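Local atomic coordinates of probable endonuclease 4 (Thermotoga maritima, PDB entry 4HNO), a protein that probably cleaves DNA phosphodiester bonds at apurinic or apyrimidinic sites during DNA repair, leaving a 3'-hydroxyl group and a 5'-terminal sugar phosphate, with the aid of bound metal ions. Residues 119-124 / 160-165; 127-132 / 167-172; 241-246 / 282-287; 196-201 / 250-255; 7-12 / 269-274. All coordinates share one frame; numbering follows the deposited sequence. Where two conformers were deposited one is given.

Overall arrangement
From the N terminus, strand 7-10 opens the TIM barrel and meets the last helix in contact 5, which closes a loop around nearly the whole chain. Contacts 1, 2 and 4 nest inside that loop. Contacts 1 and 2, both between helix 121-136 and helix 160-169, cross because their segments alternate along the chain, and they touch through T119 and R127. Farther along, contact 4 ties helix 195-208 to the start of helix 253-256, and contact 3 ties helix 242-250 to the end of helix 268-284. These two cross and touch through I287 and F250. Contact 3 also crosses contact 5, with which it shares helix 268-284. L160 packs on L201, linking contacts 1 and 4.

Contact 1 of 5, residues 119-124 / 160-165; sequences TGEEEG and LEQLKK
E121 and Q162 reach toward each other from two helices and cross at about a right angle, with the carboxylate and amide planes turned 65° apart. The carboxylate meets the glutamine along its flank: OE2 of E121 lies 3.6 Å from CG of Q162, while OE1 of E121 stands 3.8 Å from NE2 of Q162. The glutamate gets there because its CG is anti to the backbone N (chi1 179°) and the chain stays extended beyond CG. Two waters do the polar work. Water 2 donates to OE1 of E121 at 2.6 Å and accepts from NE2 of Q162 at 3.2 Å. Water 1 donates to OE2 of E121 at 2.7 Å and accepts from NZ of K165 at 2.9 Å. Both carboxylate oxygens are thus hydrated, and the opposite charges of E121 and K165 are joined through solvent instead of by direct contact, an arrangement that may still favour the ionised glutamate. The other atom of the amide fixes its rotation: OE1 of Q162 takes hydrogen bonds from the backbone N atoms of G157 and K159. G120 occupies the N-cap position of helix 121-136. That helix follows strand 108-115 of the TIM barrel and helix 160-169 comes after strands 143-147 and 155-156, so the bridge links the opening turns of consecutive outer helices, while L160 packs on helix 195-208.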
# COMPACT_ATOMS: atom_id res chain seq x y z
N THR A 119 -22.95 5.25 -7.42
CA THR A 119 -23.96 5.83 -6.54
C THR A 119 -23.50 7.11 -5.84
O THR A 119 -24.19 7.62 -4.95
CB THR A 119 -24.41 4.83 -5.46
OG1 THR A 119 -23.33 4.54 -4.58
CG2 THR A 119 -24.95 3.55 -6.09
N GLY A 120 -22.34 7.62 -6.23
CA GLY A 120 -21.93 8.95 -5.82
C GLY A 120 -20.67 8.96 -4.98
O GLY A 120 -20.58 8.26 -3.97
N GLU A 121 -19.71 9.80 -5.37
CA GLU A 121 -18.49 9.97 -4.62
C GLU A 121 -18.76 10.44 -3.20
O GLU A 121 -18.19 9.89 -2.27
CB GLU A 121 -17.56 10.97 -5.32
CG GLU A 121 -16.25 11.20 -4.56
CD GLU A 121 -15.40 12.34 -5.13
OE1 GLU A 121 -15.35 12.50 -6.35
OE2 GLU A 121 -14.77 13.07 -4.34
N GLU A 122 -19.59 11.47 -3.02
CA GLU A 122 -19.77 12.04 -1.70
C GLU A 122 -20.39 11.03 -0.75
O GLU A 122 -19.96 10.86 0.39
CB GLU A 122 -20.64 13.30 -1.77
CG GLU A 122 -20.03 14.45 -2.55
CD GLU A 122 -20.27 14.35 -4.05
OE1 GLU A 122 -20.86 13.34 -4.50
OE2 GLU A 122 -19.87 15.29 -4.77
N GLU A 123 -21.43 10.35 -1.22
CA GLU A 123 -22.10 9.36 -0.41
C GLU A 123 -21.17 8.17 -0.13
O GLU A 123 -21.17 7.61 0.97
CB GLU A 123 -23.38 8.87 -1.07
CG GLU A 123 -24.38 9.98 -1.35
CD GLU A 123 -24.22 10.67 -2.72
OE1 GLU A 123 -23.10 10.75 -3.27
OE2 GLU A 123 -25.24 11.14 -3.26
N GLY A 124 -20.36 7.79 -1.12
CA GLY A 124 -19.41 6.72 -0.93
C GLY A 124 -18.33 7.08 0.08
O GLY A 124 -17.98 6.23 0.92
N LEU A 160 -5.61 12.27 -4.84
CA LEU A 160 -5.25 12.35 -3.43
C LEU A 160 -6.24 13.18 -2.61
O LEU A 160 -6.47 12.87 -1.45
CB LEU A 160 -3.82 12.88 -3.27
CG LEU A 160 -2.73 11.97 -3.84
CD1 LEU A 160 -1.38 12.64 -3.70
CD2 LEU A 160 -2.70 10.61 -3.15
N GLU A 161 -6.86 14.18 -3.24
CA GLU A 161 -7.90 14.96 -2.57
C GLU A 161 -9.00 14.06 -1.98
O GLU A 161 -9.55 14.38 -0.92
CB GLU A 161 -8.53 15.95 -3.56
CG GLU A 161 -9.76 16.66 -3.09
CD GLU A 161 -9.50 17.64 -1.99
OE1 GLU A 161 -8.34 18.11 -1.86
OE2 GLU A 161 -10.46 17.97 -1.26
N GLN A 162 -9.34 12.98 -2.66
CA GLN A 162 -10.39 12.10 -2.17
C GLN A 162 -9.94 11.39 -0.89
O GLN A 162 -10.74 11.18 0.03
CB GLN A 162 -10.77 11.09 -3.26
CG GLN A 162 -11.43 11.75 -4.45
CD GLN A 162 -11.27 10.96 -5.71
OE1 GLN A 162 -10.67 9.89 -5.73
NE2 GLN A 162 -11.71 11.54 -6.82
N LEU A 163 -8.67 11.00 -0.83
CA LEU A 163 -8.13 10.39 0.39
C LEU A 163 -8.16 11.39 1.54
O LEU A 163 -8.44 11.02 2.67
CB LEU A 163 -6.70 9.87 0.18
CG LEU A 163 -6.49 8.94 -1.00
CD1 LEU A 163 -5.07 8.42 -0.98
CD2 LEU A 163 -7.47 7.78 -1.00
N LYS A 164 -7.84 12.65 1.24
CA LYS A 164 -7.90 13.70 2.25
C LYS A 164 -9.33 13.90 2.75
O LYS A 164 -9.55 14.07 3.95
CB LYS A 164 -7.33 15.01 1.66
CG LYS A 164 -7.43 16.21 2.55
CD LYS A 164 -8.75 16.98 2.50
CE LYS A 164 -9.12 17.45 1.14
NZ LYS A 164 -10.16 18.52 1.23
N LYS A 165 -10.30 13.88 1.85
CA LYS A 165 -11.68 14.07 2.27
C LYS A 165 -12.09 12.98 3.26
O LYS A 165 -12.77 13.26 4.24
CB LYS A 165 -12.62 14.10 1.07
CG LYS A 165 -12.59 15.38 0.27
CD LYS A 165 -13.58 15.34 -0.89
CE LYS A 165 -13.83 16.69 -1.49
NZ LYS A 165 -12.70 17.15 -2.34
O HOH W 1 -12.91 15.04 -4.38
O HOH W 2 -13.40 14.20 -6.91

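Contact 2 of 5, residues 127-132 / 167-172; sequences RIVRGL and RDLVDQ
V129 packs against L169 and V170 where helix 121-136 of the TIM barrel's outer layer meets the C-terminal end of helix 160-169 and the chain leaving it. The apolar part is built from branched side chains that cross at about right angles. Both methyls of V129 straddle CB of L169: CG2 of V129 is 3.7 Å from it and CG1 of V129 is 3.8 Å. With CG1 anti to the backbone N (chi1 170°), both methyls are turned to the second helix and CB of L169 sits between them. One turn on, L132 takes CG2 of V170 against its flank, its CD1 at 3.9 Å and its CB at 4.1 Å. I166, just ahead in the second helix, extends this layer by touching both V129 and L132, and V170 also leans on L136.

Polar contacts frame the apolar ones. Beyond the end of helix 160-169, the backbone N of D171 bonds OD1 of N133, and N137 pairs with the side chains of D171 and Q172, so N133 of helix 121-136 and N137 just beyond its end hold the departing chain. Within that turn, the backbone N of V170 reaches O of R167.

A last van der Waals contact involves the backbone: CG1 of V129 rests beside the carbonyl of L169, 3.7 Å from O of L169.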
# COMPACT_ATOMS: atom_id res chain seq x y z
N ARG A 127 -19.74 6.65 3.47
CA ARG A 127 -19.80 5.24 3.87
C ARG A 127 -18.42 4.74 4.28
O ARG A 127 -18.31 3.95 5.23
CB ARG A 127 -20.39 4.36 2.76
CG ARG A 127 -21.89 4.55 2.58
CD ARG A 127 -22.51 3.51 1.66
NE ARG A 127 -22.05 3.59 0.30
CZ ARG A 127 -22.62 4.31 -0.66
NH1 ARG A 127 -22.11 4.27 -1.89
NH2 ARG A 127 -23.70 5.07 -0.42
N ILE A 128 -17.38 5.16 3.57
CA ILE A 128 -16.02 4.75 3.93
C ILE A 128 -15.68 5.30 5.32
O ILE A 128 -15.15 4.58 6.17
CB ILE A 128 -15.01 5.23 2.90
CG1 ILE A 128 -15.22 4.55 1.56
CG2 ILE A 128 -13.58 4.95 3.41
CD1 ILE A 128 -14.50 5.25 0.42
N VAL A 129 -15.97 6.57 5.56
CA VAL A 129 -15.73 7.18 6.85
C VAL A 129 -16.47 6.44 7.95
O VAL A 129 -15.91 6.13 9.01
CB VAL A 129 -16.12 8.67 6.82
CG1 VAL A 129 -16.10 9.27 8.20
CG2 VAL A 129 -15.18 9.44 5.88
N ARG A 130 -17.74 6.14 7.71
CA ARG A 130 -18.53 5.44 8.71
C ARG A 130 -17.90 4.08 9.03
O ARG A 130 -17.83 3.66 10.17
CB ARG A 130 -19.98 5.29 8.21
CG ARG A 130 -20.94 4.72 9.22
CD ARG A 130 -22.36 4.65 8.68
NE ARG A 130 -23.26 4.26 9.75
CZ ARG A 130 -24.59 4.29 9.69
NH1 ARG A 130 -25.20 4.71 8.59
NH2 ARG A 130 -25.30 3.91 10.74
N GLY A 131 -17.46 3.39 7.99
CA GLY A 131 -16.84 2.09 8.16
C GLY A 131 -15.51 2.17 8.90
O GLY A 131 -15.25 1.37 9.81
N LEU A 132 -14.67 3.12 8.50
CA LEU A 132 -13.41 3.32 9.20
C LEU A 132 -13.64 3.68 10.66
O LEU A 132 -12.91 3.21 11.53
CB LEU A 132 -12.57 4.39 8.52
CG LEU A 132 -12.00 4.00 7.16
CD1 LEU A 132 -11.32 5.20 6.53
CD2 LEU A 132 -11.04 2.82 7.28
N ARG A 167 -9.94 11.03 5.14
CA ARG A 167 -9.15 11.07 6.35
C ARG A 167 -9.63 12.18 7.28
O ARG A 167 -9.72 12.00 8.50
CB ARG A 167 -7.68 11.27 6.01
CG ARG A 167 -6.83 11.43 7.25
CD ARG A 167 -5.32 11.36 6.96
NE ARG A 167 -4.65 11.43 8.22
CZ ARG A 167 -4.34 12.53 8.86
NH1 ARG A 167 -4.47 13.70 8.27
NH2 ARG A 167 -3.85 12.44 10.08
N ASP A 168 -9.93 13.34 6.72
CA ASP A 168 -10.24 14.49 7.54
C ASP A 168 -11.58 14.34 8.28
O ASP A 168 -11.82 15.04 9.26
CB ASP A 168 -10.19 15.77 6.72
CG ASP A 168 -8.77 16.21 6.39
OD1 ASP A 168 -7.80 15.56 6.86
OD2 ASP A 168 -8.63 17.21 5.65
N LEU A 169 -12.42 13.40 7.85
CA LEU A 169 -13.69 13.15 8.51
C LEU A 169 -13.64 12.04 9.56
O LEU A 169 -14.57 11.92 10.34
CB LEU A 169 -14.77 12.80 7.48
CG LEU A 169 -15.27 13.98 6.64
CD1 LEU A 169 -16.01 13.46 5.42
CD2 LEU A 169 -16.16 14.89 7.47
N VAL A 170 -12.61 11.21 9.56
CA VAL A 170 -12.53 10.07 10.47
C VAL A 170 -12.21 10.53 11.89
O VAL A 170 -11.39 11.42 12.09
CB VAL A 170 -11.47 9.07 9.95
CG1 VAL A 170 -11.12 7.98 10.95
CG2 VAL A 170 -11.94 8.45 8.65
N ASP A 171 -12.84 9.90 12.88
CA ASP A 171 -12.64 10.33 14.26
C ASP A 171 -11.17 10.18 14.68
O ASP A 171 -10.55 11.12 15.22
CB ASP A 171 -13.49 9.49 15.22
CG ASP A 171 -14.98 9.61 15.03
OD1 ASP A 171 -15.44 10.64 14.55
OD2 ASP A 171 -15.68 8.65 15.45
N GLN A 172 -10.59 9.03 14.41
CA GLN A 172 -9.21 8.73 14.81
C GLN A 172 -8.27 8.94 13.64
O GLN A 172 -7.62 8.03 13.13
CB GLN A 172 -9.09 7.32 15.39
CG GLN A 172 -9.87 7.20 16.68
CD GLN A 172 -9.57 5.94 17.45
OE1 GLN A 172 -8.40 5.60 17.70
NE2 GLN A 172 -10.59 5.22 17.84

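Contact 3 of 5, residues 241-246 / 282-287; sequences IGEEGF and IEKFGI
E243 meets the F285 ring obliquely with its first side-chain carbon and then stretches to a lysine. CB of E243 lies 4.2 Å from CE1 of F285, and the glutamate's own backbone oxygen stands at a similar range, with O of E243 4.0 Å from CE1 of F285. The chain then extends past CG to a carboxylate that divides its charge. OE1 of E243 forms a long salt bridge of 3.6 Å to NZ of K284, whereas OE2 of E243 pairs with K277, two turns earlier in the same helix as K284. K284 arrives fully extended, its CG anti to the backbone N (chi1 169°), and crosses the glutamate at about a right angle. Two lysines from one helix therefore draw on a single carboxylate, which would probably favour its charged form. The neighbouring E244 gives the ring its aliphatic part: CG of E244 sits 4.0 Å from CZ of F285, and its carboxylate plane is tilted 76° from the ring. F285 is thus lodged against the first turn of the opposite helix, and its side chain also touches A247. Just after it, G286, at positive phi, closes helix 268-284 in a Schellman motif, with the backbone N of I287 bonded to O of I282. This surface contact joins the start of helix 242-250 to the end of helix 268-284, the last helix of the barrel, while I282 and I287 pack on F250.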
# COMPACT_ATOMS: atom_id res chain seq x y z
N ILE A 241 6.67 4.33 -17.06
CA ILE A 241 7.46 5.17 -16.16
C ILE A 241 8.93 5.02 -16.53
O ILE A 241 9.63 6.00 -16.82
CB ILE A 241 7.15 4.87 -14.68
CG1 ILE A 241 5.67 5.15 -14.40
CG2 ILE A 241 8.07 5.69 -13.79
CD1 ILE A 241 5.19 4.72 -13.03
N GLY A 242 9.39 3.78 -16.58
CA GLY A 242 10.67 3.46 -17.17
C GLY A 242 11.86 3.76 -16.29
O GLY A 242 11.74 4.30 -15.19
N GLU A 243 13.04 3.41 -16.78
CA GLU A 243 14.24 3.68 -16.02
C GLU A 243 14.43 5.17 -15.82
O GLU A 243 14.79 5.61 -14.74
CB GLU A 243 15.48 3.06 -16.68
CG GLU A 243 15.46 1.55 -16.76
CD GLU A 243 16.79 0.97 -17.19
OE1 GLU A 243 17.70 1.76 -17.55
OE2 GLU A 243 16.94 -0.27 -17.17
N GLU A 244 14.19 5.96 -16.86
CA GLU A 244 14.40 7.39 -16.76
C GLU A 244 13.40 8.03 -15.79
O GLU A 244 13.75 8.94 -15.05
CB GLU A 244 14.31 8.06 -18.14
CG GLU A 244 15.37 7.55 -19.12
CD GLU A 244 15.62 8.45 -20.30
OE1 GLU A 244 14.90 9.46 -20.47
OE2 GLU A 244 16.55 8.14 -21.07
N GLY A 245 12.16 7.58 -15.82
CA GLY A 245 11.16 8.12 -14.93
C GLY A 245 11.42 7.78 -13.48
O GLY A 245 11.32 8.63 -12.59
N PHE A 246 11.75 6.51 -13.22
CA PHE A 246 12.07 6.14 -11.87
C PHE A 246 13.33 6.85 -11.37
O PHE A 246 13.40 7.21 -10.20
CB PHE A 246 12.16 4.62 -11.70
CG PHE A 246 10.83 3.96 -11.54
CD1 PHE A 246 10.36 3.07 -12.48
CD2 PHE A 246 10.01 4.27 -10.47
CE1 PHE A 246 9.11 2.49 -12.35
CE2 PHE A 246 8.76 3.69 -10.34
CZ PHE A 246 8.31 2.81 -11.29
N ILE A 282 19.67 3.64 -9.73
CA ILE A 282 20.33 4.58 -8.84
C ILE A 282 21.81 4.77 -9.23
O ILE A 282 22.31 5.90 -9.25
CB ILE A 282 20.18 4.12 -7.37
CG1 ILE A 282 18.72 4.28 -6.94
CG2 ILE A 282 21.11 4.90 -6.45
CD1 ILE A 282 18.39 3.62 -5.60
N GLU A 283 22.49 3.68 -9.55
CA GLU A 283 23.90 3.73 -9.92
C GLU A 283 24.11 4.38 -11.30
O GLU A 283 24.91 5.30 -11.44
CB GLU A 283 24.50 2.32 -9.90
CG GLU A 283 25.97 2.27 -10.27
CD GLU A 283 26.69 1.10 -9.62
OE1 GLU A 283 26.02 0.15 -9.17
OE2 GLU A 283 27.94 1.14 -9.56
N LYS A 284 23.37 3.90 -12.29
CA LYS A 284 23.50 4.36 -13.68
C LYS A 284 23.22 5.85 -13.84
O LYS A 284 23.90 6.53 -14.62
CB LYS A 284 22.56 3.56 -14.59
CG LYS A 284 22.44 4.13 -15.99
CD LYS A 284 21.64 3.22 -16.91
CE LYS A 284 21.38 3.89 -18.25
NZ LYS A 284 20.66 2.98 -19.19
N PHE A 285 22.22 6.35 -13.12
CA PHE A 285 21.81 7.74 -13.25
C PHE A 285 22.48 8.65 -12.21
O PHE A 285 22.20 9.85 -12.17
CB PHE A 285 20.28 7.85 -13.19
CG PHE A 285 19.61 7.34 -14.43
CD1 PHE A 285 19.27 6.01 -14.56
CD2 PHE A 285 19.33 8.20 -15.48
CE1 PHE A 285 18.67 5.54 -15.70
CE2 PHE A 285 18.72 7.74 -16.63
CZ PHE A 285 18.39 6.40 -16.74
N GLY A 286 23.38 8.08 -11.41
CA GLY A 286 24.19 8.86 -10.48
C GLY A 286 23.35 9.53 -9.41
O GLY A 286 23.61 10.67 -9.02
N ILE A 287 22.34 8.83 -8.92
CA ILE A 287 21.43 9.40 -7.95
C ILE A 287 22.03 9.39 -6.55
O ILE A 287 22.53 8.37 -6.07
CB ILE A 287 20.10 8.64 -7.94
CG1 ILE A 287 19.41 8.80 -9.29
CG2 ILE A 287 19.19 9.15 -6.82
CD1 ILE A 287 18.24 7.89 -9.47

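Contact 4 of 5, residues 196-201 / 250-255; sequences EGVEAL and FSFKEI
V198 overlaps the ring of F252, laying its CG1 methyl over one face. CG1 of V198 is 3.7 Å from the centroid of the F252 ring and 19° off the ring normal, a CH-pi contact shifted toward the rim, so the methyl comes within 3.5 Å of CD1 of F252. The methine follows it, with CB of V198 3.6 Å from CE1 of F252. Valine and phenylalanine come from opposite directions, and a CG1 anti to the backbone N (chi1 -176°) puts that methyl over the ring. E199 is next along the helix and approaches the ring obliquely: CG of E199 lies 3.6 Å from CE2 of F252, and the glutamate chain crosses the ring's direction at about a right angle, its carboxylate plane 89° from that of the ring. The same valine methyl also reaches I255, with CG1 of V198 4.4 Å from CG1 of I255. OE1 of E254, from the same stretch as the ring, sits in the ring plane at the edge of F252. F252 occupies the N-cap position of helix 253-256, so the ring packs at the very start of that short helix. L202, one turn beyond V198, also touches F252, E254 and I255, and V198 rests on V248 of helix 242-250. The contact thus joins helix 195-208 to the short helix that leads to strand 260-262 of the barrel.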
# COMPACT_ATOMS: atom_id res chain seq x y z
N GLU A 196 9.24 18.20 -12.17
CA GLU A 196 8.16 19.10 -11.80
C GLU A 196 6.92 18.32 -11.33
O GLU A 196 6.19 18.79 -10.47
CB GLU A 196 7.80 20.05 -12.93
CG GLU A 196 8.91 21.02 -13.30
CD GLU A 196 9.98 20.40 -14.19
OE1 GLU A 196 9.79 19.26 -14.67
OE2 GLU A 196 11.01 21.07 -14.42
N GLY A 197 6.71 17.14 -11.91
CA GLY A 197 5.62 16.28 -11.51
C GLY A 197 5.83 15.70 -10.11
O GLY A 197 4.90 15.61 -9.32
N VAL A 198 7.05 15.30 -9.82
CA VAL A 198 7.35 14.81 -8.48
C VAL A 198 7.22 15.93 -7.45
O VAL A 198 6.65 15.74 -6.37
CB VAL A 198 8.71 14.12 -8.39
CG1 VAL A 198 8.93 13.54 -6.98
CG2 VAL A 198 8.85 13.03 -9.43
N GLU A 199 7.72 17.12 -7.78
CA GLU A 199 7.59 18.25 -6.89
C GLU A 199 6.12 18.54 -6.61
O GLU A 199 5.73 18.78 -5.47
CB GLU A 199 8.29 19.47 -7.48
CG GLU A 199 9.80 19.34 -7.49
CD GLU A 199 10.52 20.36 -8.35
OE1 GLU A 199 9.87 21.05 -9.17
OE2 GLU A 199 11.75 20.48 -8.19
N ALA A 200 5.29 18.50 -7.65
CA ALA A 200 3.86 18.74 -7.49
C ALA A 200 3.21 17.69 -6.61
O ALA A 200 2.37 18.01 -5.77
CB ALA A 200 3.16 18.82 -8.84
N LEU A 201 3.60 16.43 -6.80
CA LEU A 201 3.08 15.34 -5.98
C LEU A 201 3.44 15.57 -4.51
O LEU A 201 2.59 15.46 -3.62
CB LEU A 201 3.65 14.02 -6.49
CG LEU A 201 3.35 12.80 -5.62
CD1 LEU A 201 1.86 12.55 -5.52
CD2 LEU A 201 4.08 11.61 -6.17
N PHE A 250 13.31 8.67 -7.82
CA PHE A 250 14.24 8.23 -6.80
C PHE A 250 15.16 9.35 -6.32
O PHE A 250 15.76 9.24 -5.26
CB PHE A 250 15.15 7.12 -7.32
CG PHE A 250 14.46 5.83 -7.68
CD1 PHE A 250 13.21 5.49 -7.20
CD2 PHE A 250 15.12 4.93 -8.50
CE1 PHE A 250 12.65 4.27 -7.55
CE2 PHE A 250 14.56 3.73 -8.85
CZ PHE A 250 13.32 3.39 -8.37
N SER A 251 15.30 10.39 -7.13
CA SER A 251 16.26 11.45 -6.82
C SER A 251 15.82 12.33 -5.66
O SER A 251 16.64 13.06 -5.10
CB SER A 251 16.55 12.30 -8.06
OG SER A 251 15.47 13.16 -8.37
N PHE A 252 14.55 12.26 -5.28
CA PHE A 252 14.04 13.08 -4.19
C PHE A 252 14.26 12.41 -2.86
O PHE A 252 13.82 11.28 -2.63
CB PHE A 252 12.56 13.36 -4.41
CG PHE A 252 12.31 14.36 -5.50
CD1 PHE A 252 12.37 13.98 -6.83
CD2 PHE A 252 12.05 15.68 -5.19
CE1 PHE A 252 12.17 14.91 -7.83
CE2 PHE A 252 11.83 16.60 -6.19
CZ PHE A 252 11.90 16.21 -7.51
N LYS A 253 14.92 13.10 -1.94
CA LYS A 253 15.16 12.55 -0.62
C LYS A 253 13.84 12.23 0.12
O LYS A 253 13.78 11.25 0.87
CB LYS A 253 16.04 13.49 0.20
CG LYS A 253 17.51 13.48 -0.24
CD LYS A 253 18.17 12.13 0.03
CE LYS A 253 19.66 12.17 -0.27
NZ LYS A 253 20.22 10.79 -0.41
N GLU A 254 12.80 13.02 -0.11
CA GLU A 254 11.50 12.78 0.51
C GLU A 254 10.97 11.39 0.11
O GLU A 254 10.32 10.72 0.91
CB GLU A 254 10.48 13.84 0.11
CG GLU A 254 10.81 15.24 0.60
CD GLU A 254 11.64 16.06 -0.39
OE1 GLU A 254 12.29 15.48 -1.29
OE2 GLU A 254 11.65 17.29 -0.24
N ILE A 255 11.24 10.99 -1.13
CA ILE A 255 10.83 9.70 -1.64
C ILE A 255 11.70 8.58 -1.08
O ILE A 255 11.21 7.53 -0.65
CB ILE A 255 10.83 9.73 -3.18
CG1 ILE A 255 9.80 10.75 -3.70
CG2 ILE A 255 10.58 8.35 -3.77
CD1 ILE A 255 8.36 10.48 -3.31

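Contact 5 of 5, residues 7-12 / 269-274; sequences IGAHMP and EEHAED
The H271 ring takes water 3 at its edge, in the ring plane, at ND1, and receives A9 and H10 obliquely. CB of A9 lies 3.6 Å from ND1 and 3.7 Å from CG of H271, so the methyl presses near the root of the ring, and CB of A9 also comes within 3.8 Å of CB of H271. The backbone oxygen of H10 stands 3.8 Å from ND1 of H271, and water 3 bridges them. It donates to O of H10 at 2.9 Å and pairs with ND1 of H271 at 2.6 Å. At the far side of the ring, NE2 of H271 is hydrogen-bonded to the backbone O of T264, so both ring nitrogens have partners and the rotation of the imidazole is fixed. Its CG stands beside the backbone N (chi1 -67°), which sends the ring out from the helix toward the strand.

In the TIM barrel this is the seam between first strand and last helix: strand 7-10 lies between strands 31-34 and 260-262, and helix 268-284 packs on its outer side, with I7 on I275 and V278. The other flat group, the H10 ring, bonds Q33 through ND1 and meets F35 edge-to-face. Its side chain lies about 4 Å from that of H72, a zinc ligand, and about 5 Å from that of E263, which binds the neighbouring metal. D274, a turn after H271, pairs with R235 and with OG1 of T264.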
# COMPACT_ATOMS: atom_id res chain seq x y z
N ILE A 7 13.38 -0.98 0.91
CA ILE A 7 12.82 -1.60 -0.26
C ILE A 7 12.46 -3.05 0.02
O ILE A 7 13.13 -3.75 0.78
CB ILE A 7 13.78 -1.48 -1.47
CG1 ILE A 7 13.10 -1.97 -2.75
CG2 ILE A 7 15.09 -2.22 -1.23
CD1 ILE A 7 13.82 -1.53 -4.03
N GLY A 8 11.38 -3.49 -0.60
CA GLY A 8 11.00 -4.87 -0.57
C GLY A 8 9.84 -5.09 -1.53
O GLY A 8 9.67 -4.32 -2.47
N ALA A 9 9.07 -6.14 -1.27
CA ALA A 9 8.01 -6.54 -2.17
C ALA A 9 6.83 -7.09 -1.39
O ALA A 9 6.92 -7.37 -0.19
CB ALA A 9 8.51 -7.60 -3.14
N HIS A 10 5.71 -7.23 -2.09
CA HIS A 10 4.61 -8.02 -1.60
C HIS A 10 5.05 -9.48 -1.61
O HIS A 10 5.50 -9.99 -2.63
CB HIS A 10 3.38 -7.81 -2.47
CG HIS A 10 2.18 -8.41 -1.84
ND1 HIS A 10 1.35 -7.70 -1.01
CD2 HIS A 10 1.79 -9.71 -1.76
CE1 HIS A 10 0.44 -8.52 -0.52
NE2 HIS A 10 0.69 -9.74 -0.95
N MET A 11 4.95 -10.13 -0.46
CA MET A 11 5.50 -11.46 -0.24
C MET A 11 4.40 -12.46 0.01
O MET A 11 3.43 -12.16 0.70
CB MET A 11 6.41 -11.46 0.99
CG MET A 11 7.52 -10.43 0.96
SD MET A 11 8.67 -10.60 -0.41
CE MET A 11 9.56 -12.09 0.13
N PRO A 12 4.57 -13.70 -0.47
CA PRO A 12 3.57 -14.73 -0.22
C PRO A 12 3.60 -15.23 1.22
O PRO A 12 4.65 -15.34 1.86
CB PRO A 12 3.99 -15.84 -1.18
CG PRO A 12 5.44 -15.63 -1.38
CD PRO A 12 5.66 -14.17 -1.33
N GLU A 269 11.42 -14.32 -7.16
CA GLU A 269 12.57 -14.23 -8.05
C GLU A 269 12.52 -12.98 -8.95
O GLU A 269 13.54 -12.31 -9.14
CB GLU A 269 12.72 -15.49 -8.90
CG GLU A 269 13.04 -16.74 -8.09
CD GLU A 269 11.81 -17.30 -7.39
OE1 GLU A 269 11.97 -17.89 -6.30
OE2 GLU A 269 10.70 -17.17 -7.94
N GLU A 270 11.35 -12.67 -9.49
CA GLU A 270 11.19 -11.47 -10.30
C GLU A 270 11.37 -10.23 -9.43
O GLU A 270 11.92 -9.22 -9.86
CB GLU A 270 9.82 -11.45 -10.97
CG GLU A 270 9.69 -12.42 -12.15
CD GLU A 270 9.62 -13.87 -11.71
OE1 GLU A 270 9.99 -14.75 -12.51
OE2 GLU A 270 9.18 -14.13 -10.57
N HIS A 271 10.89 -10.31 -8.19
CA HIS A 271 11.04 -9.18 -7.29
C HIS A 271 12.49 -8.96 -6.91
O HIS A 271 12.91 -7.82 -6.80
CB HIS A 271 10.11 -9.32 -6.09
CG HIS A 271 8.67 -9.20 -6.48
ND1 HIS A 271 7.65 -9.84 -5.82
CD2 HIS A 271 8.09 -8.54 -7.51
CE1 HIS A 271 6.50 -9.56 -6.41
NE2 HIS A 271 6.75 -8.78 -7.44
N ALA A 272 13.26 -10.03 -6.75
CA ALA A 272 14.69 -9.88 -6.52
C ALA A 272 15.34 -9.15 -7.71
O ALA A 272 16.20 -8.28 -7.52
CB ALA A 272 15.34 -11.26 -6.31
N GLU A 273 14.92 -9.51 -8.92
CA GLU A 273 15.45 -8.84 -10.10
C GLU A 273 15.06 -7.37 -10.11
O GLU A 273 15.87 -6.52 -10.49
CB GLU A 273 14.96 -9.54 -11.37
CG GLU A 273 15.59 -10.89 -11.63
CD GLU A 273 14.98 -11.59 -12.83
OE1 GLU A 273 14.08 -11.03 -13.48
OE2 GLU A 273 15.42 -12.73 -13.13
N ASP A 274 13.82 -7.06 -9.71
CA ASP A 274 13.38 -5.68 -9.69
C ASP A 274 14.15 -4.87 -8.66
O ASP A 274 14.45 -3.70 -8.90
CB ASP A 274 11.86 -5.57 -9.48
CG ASP A 274 11.06 -5.77 -10.80
OD1 ASP A 274 11.64 -6.34 -11.76
OD2 ASP A 274 9.85 -5.38 -10.85
O HOH W 3 7.67 -11.48 -3.75